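Local structure of pyocin-S2 (Pseudomonas aeruginosa, 4QKO) at residues 47-50 with 51-54. The protein kills sensitive bacteria by breaking down chromosomal DNA through its C-terminal HNH nuclease domain, the part present here in complex with the immunity protein. Sequence-based numbering, arbitrary orientation. Where two conformers were deposited one is given.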
ATOM      1  N   LYS B  47      -7.471  12.102 -17.107  1.00 37.64           N
ATOM      2  CA  LYS B  47      -6.505  12.903 -17.906  1.00 40.10           C
ATOM      3  C   LYS B  47      -5.166  12.176 -18.113  1.00 37.25           C
ATOM      4  O   LYS B  47      -4.500  12.364 -19.136  1.00 35.40           O
ATOM      5  CB  LYS B  47      -6.313  14.335 -17.353  1.00 45.47           C
ATOM      6  CG  LYS B  47      -6.019  14.497 -15.882  1.00 48.64           C
ATOM      7  CD  LYS B  47      -5.744  15.963 -15.551  1.00 57.72           C
ATOM      8  CE  LYS B  47      -4.310  16.395 -15.873  1.00 61.36           C
ATOM      9  NZ  LYS B  47      -4.204  17.854 -16.191  1.00 65.31           N
ATOM     10  N   ASN B  48      -4.808  11.293 -17.195  1.00 32.11           N
ATOM     11  CA  ASN B  48      -3.531  10.656 -17.216  1.00 32.68           C
ATOM     12  C   ASN B  48      -3.593   9.475 -16.264  1.00 31.27           C
ATOM     13  O   ASN B  48      -4.567   9.326 -15.555  1.00 29.26           O
ATOM     14  CB  ASN B  48      -2.446  11.614 -16.721  1.00 33.32           C
ATOM     15  CG  ASN B  48      -2.808  12.290 -15.396  1.00 37.27           C
ATOM     16  OD1 ASN B  48      -3.325  11.672 -14.475  1.00 35.15           O
ATOM     17  ND2 ASN B  48      -2.553  13.599 -15.313  1.00 41.83           N
ATOM     18  N   TRP B  49      -2.547   8.658 -16.245  1.00 30.73           N
ATOM     19  CA  TRP B  49      -2.555   7.426 -15.433  1.00 30.46           C
ATOM     20  C   TRP B  49      -2.644   7.680 -13.908  1.00 29.90           C
ATOM     21  O   TRP B  49      -3.297   6.930 -13.219  1.00 29.18           O
ATOM     22  CB  TRP B  49      -1.329   6.572 -15.732  1.00 29.69           C
ATOM     23  CG  TRP B  49      -1.390   5.253 -14.985  1.00 28.43           C
ATOM     24  CD1 TRP B  49      -0.750   4.935 -13.833  1.00 29.81           C
ATOM     25  CD2 TRP B  49      -2.173   4.112 -15.340  1.00 27.76           C
ATOM     26  NE1 TRP B  49      -1.069   3.689 -13.458  1.00 28.46           N
ATOM     27  CE2 TRP B  49      -1.926   3.137 -14.379  1.00 27.05           C
ATOM     28  CE3 TRP B  49      -3.033   3.811 -16.414  1.00 26.65           C
ATOM     29  CZ2 TRP B  49      -2.534   1.872 -14.417  1.00 23.75           C
ATOM     30  CZ3 TRP B  49      -3.617   2.562 -16.480  1.00 26.40           C
ATOM     31  CH2 TRP B  49      -3.364   1.588 -15.484  1.00 25.39           C
ATOM     32  N   ARG B  50      -1.977   8.712 -13.392  0.50 29.24           N
ATOM     33  CA  ARG B  50      -2.044   8.987 -11.958  0.50 28.71           C
ATOM     34  C   ARG B  50      -3.449   9.375 -11.503  0.50 27.20           C
ATOM     35  O   ARG B  50      -3.877   9.009 -10.414  0.50 24.50           O
ATOM     36  CB  ARG B  50      -1.059  10.079 -11.574  0.50 30.82           C
ATOM     37  CG  ARG B  50       0.369   9.597 -11.383  0.50 32.96           C
ATOM     38  CD  ARG B  50       0.706   9.250  -9.932  0.50 34.39           C
ATOM     39  NE  ARG B  50       1.023   7.835  -9.813  0.50 34.49           N
ATOM     40  CZ  ARG B  50       1.358   7.066 -10.840  0.50 33.34           C
ATOM     41  NH1 ARG B  50       1.472   7.577 -12.057  0.50 38.33           N
ATOM     42  NH2 ARG B  50       1.620   5.794 -10.642  0.50 35.44           N
ATOM     43  N   ASP B  51      -4.176  10.103 -12.346  1.00 25.75           N
ATOM     44  CA  ASP B  51      -5.565  10.362 -12.102  1.00 26.60           C
ATOM     45  C   ASP B  51      -6.393   9.028 -11.974  1.00 23.22           C
ATOM     46  O   ASP B  51      -7.228   8.885 -11.072  1.00 22.46           O
ATOM     47  CB  ASP B  51      -6.022  11.241 -13.275  1.00 30.99           C
ATOM     48  CG  ASP B  51      -7.404  11.731 -13.148  1.00 37.46           C
ATOM     49  OD1 ASP B  51      -7.978  11.620 -12.056  1.00 42.23           O
ATOM     50  OD2 ASP B  51      -7.926  12.281 -14.177  1.00 42.09           O
ATOM     51  N   PHE B  52      -6.231   8.099 -12.907  1.00 21.11           N
ATOM     52  CA  PHE B  52      -6.907   6.839 -12.842  1.00 21.07           C
ATOM     53  C   PHE B  52      -6.583   6.076 -11.547  1.00 19.17           C
ATOM     54  O   PHE B  52      -7.467   5.586 -10.891  1.00 20.10           O
ATOM     55  CB  PHE B  52      -6.500   5.979 -13.998  1.00 20.93           C
ATOM     56  CG  PHE B  52      -6.843   4.534 -13.832  1.00 23.57           C
ATOM     57  CD1 PHE B  52      -8.133   4.111 -13.864  1.00 23.61           C
ATOM     58  CD2 PHE B  52      -5.841   3.596 -13.684  1.00 27.24           C
ATOM     59  CE1 PHE B  52      -8.432   2.798 -13.733  1.00 27.86           C
ATOM     60  CE2 PHE B  52      -6.126   2.272 -13.512  1.00 29.25           C
ATOM     61  CZ  PHE B  52      -7.417   1.864 -13.539  1.00 28.67           C
ATOM     62  N   ARG B  53      -5.321   6.034 -11.201  1.00 20.43           N
ATOM     63  CA  ARG B  53      -4.826   5.249 -10.047  1.00 20.32           C
ATOM     64  C   ARG B  53      -5.404   5.770  -8.739  1.00 20.65           C
ATOM     65  O   ARG B  53      -5.843   5.006  -7.869  1.00 18.84           O
ATOM     66  CB  ARG B  53      -3.295   5.291 -10.046  1.00 22.83           C
ATOM     67  CG  ARG B  53      -2.592   4.485  -8.957  1.00 23.75           C
ATOM     68  CD  ARG B  53      -1.091   4.772  -9.043  1.00 26.66           C
ATOM     69  NE  ARG B  53      -0.369   4.251  -7.938  1.00 28.99           N
ATOM     70  CZ  ARG B  53      -0.144   4.917  -6.801  1.00 31.97           C
ATOM     71  NH1 ARG B  53      -0.602   6.169  -6.618  1.00 33.45           N
ATOM     72  NH2 ARG B  53       0.522   4.321  -5.835  1.00 33.09           N
ATOM     73  N   GLU B  54      -5.416   7.073  -8.627  1.00 20.29           N
ATOM     74  CA  GLU B  54      -6.033   7.734  -7.522  1.00 24.13           C
ATOM     75  C   GLU B  54      -7.525   7.394  -7.398  1.00 22.47           C
ATOM     76  O   GLU B  54      -7.970   6.991  -6.358  1.00 20.30           O
ATOM     77  CB  GLU B  54      -5.899   9.228  -7.652  1.00 28.32           C
ATOM     78  CG  GLU B  54      -4.564   9.742  -7.256  1.00 35.96           C
ATOM     79  CD  GLU B  54      -4.485  11.262  -7.452  1.00 44.41           C
ATOM     80  OE1 GLU B  54      -5.566  11.926  -7.635  1.00 46.25           O
ATOM     81  OE2 GLU B  54      -3.330  11.752  -7.438  1.00 53.65           O
TER
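Asn48 OD1 lies 2.8 Å from Asp51 N and accepts its N-H, with a C=O...N angle of 172° that puts the donor almost straight beyond the carbonyl. With CG of Asn48 set between the backbone N and the carbonyl carbon (chi1 50°), OD1 can meet Asp51 N. One residue earlier, Lys47 N donates to Asp51 OD2 (3.0 Å), meeting the carboxylate on its anti side, while the other oxygen, OD1, takes a bond from Gln55 NE2. Asn48 is the N-cap of helix 49-62; the carboxylate of Asp51 reaches one residue further back, to Lys47 N, so this is not a capping box. Helical bonds follow from Arg53 N to Trp49 O and Glu54 N to Arg50 O, after a weak one from Phe52 N to Asn48 O. On the buried side Phe52 turns its edge to the face of the Trp49 six-membered ring, planes 52° apart, with CE2 of Phe52 3.5 Å from CH2 of Trp49; Leu118 of strand 118-121 touches both. On the outer side the side chains of Arg50 and Arg53 lie side by side, Arg50 NH2 3.3 Å from Arg53 CD and 3.7 Å from Arg53 NE, a like-charge proximity probably eased by the salt bridge from Arg53 NH2 to Glu31 of the immunity protein chain.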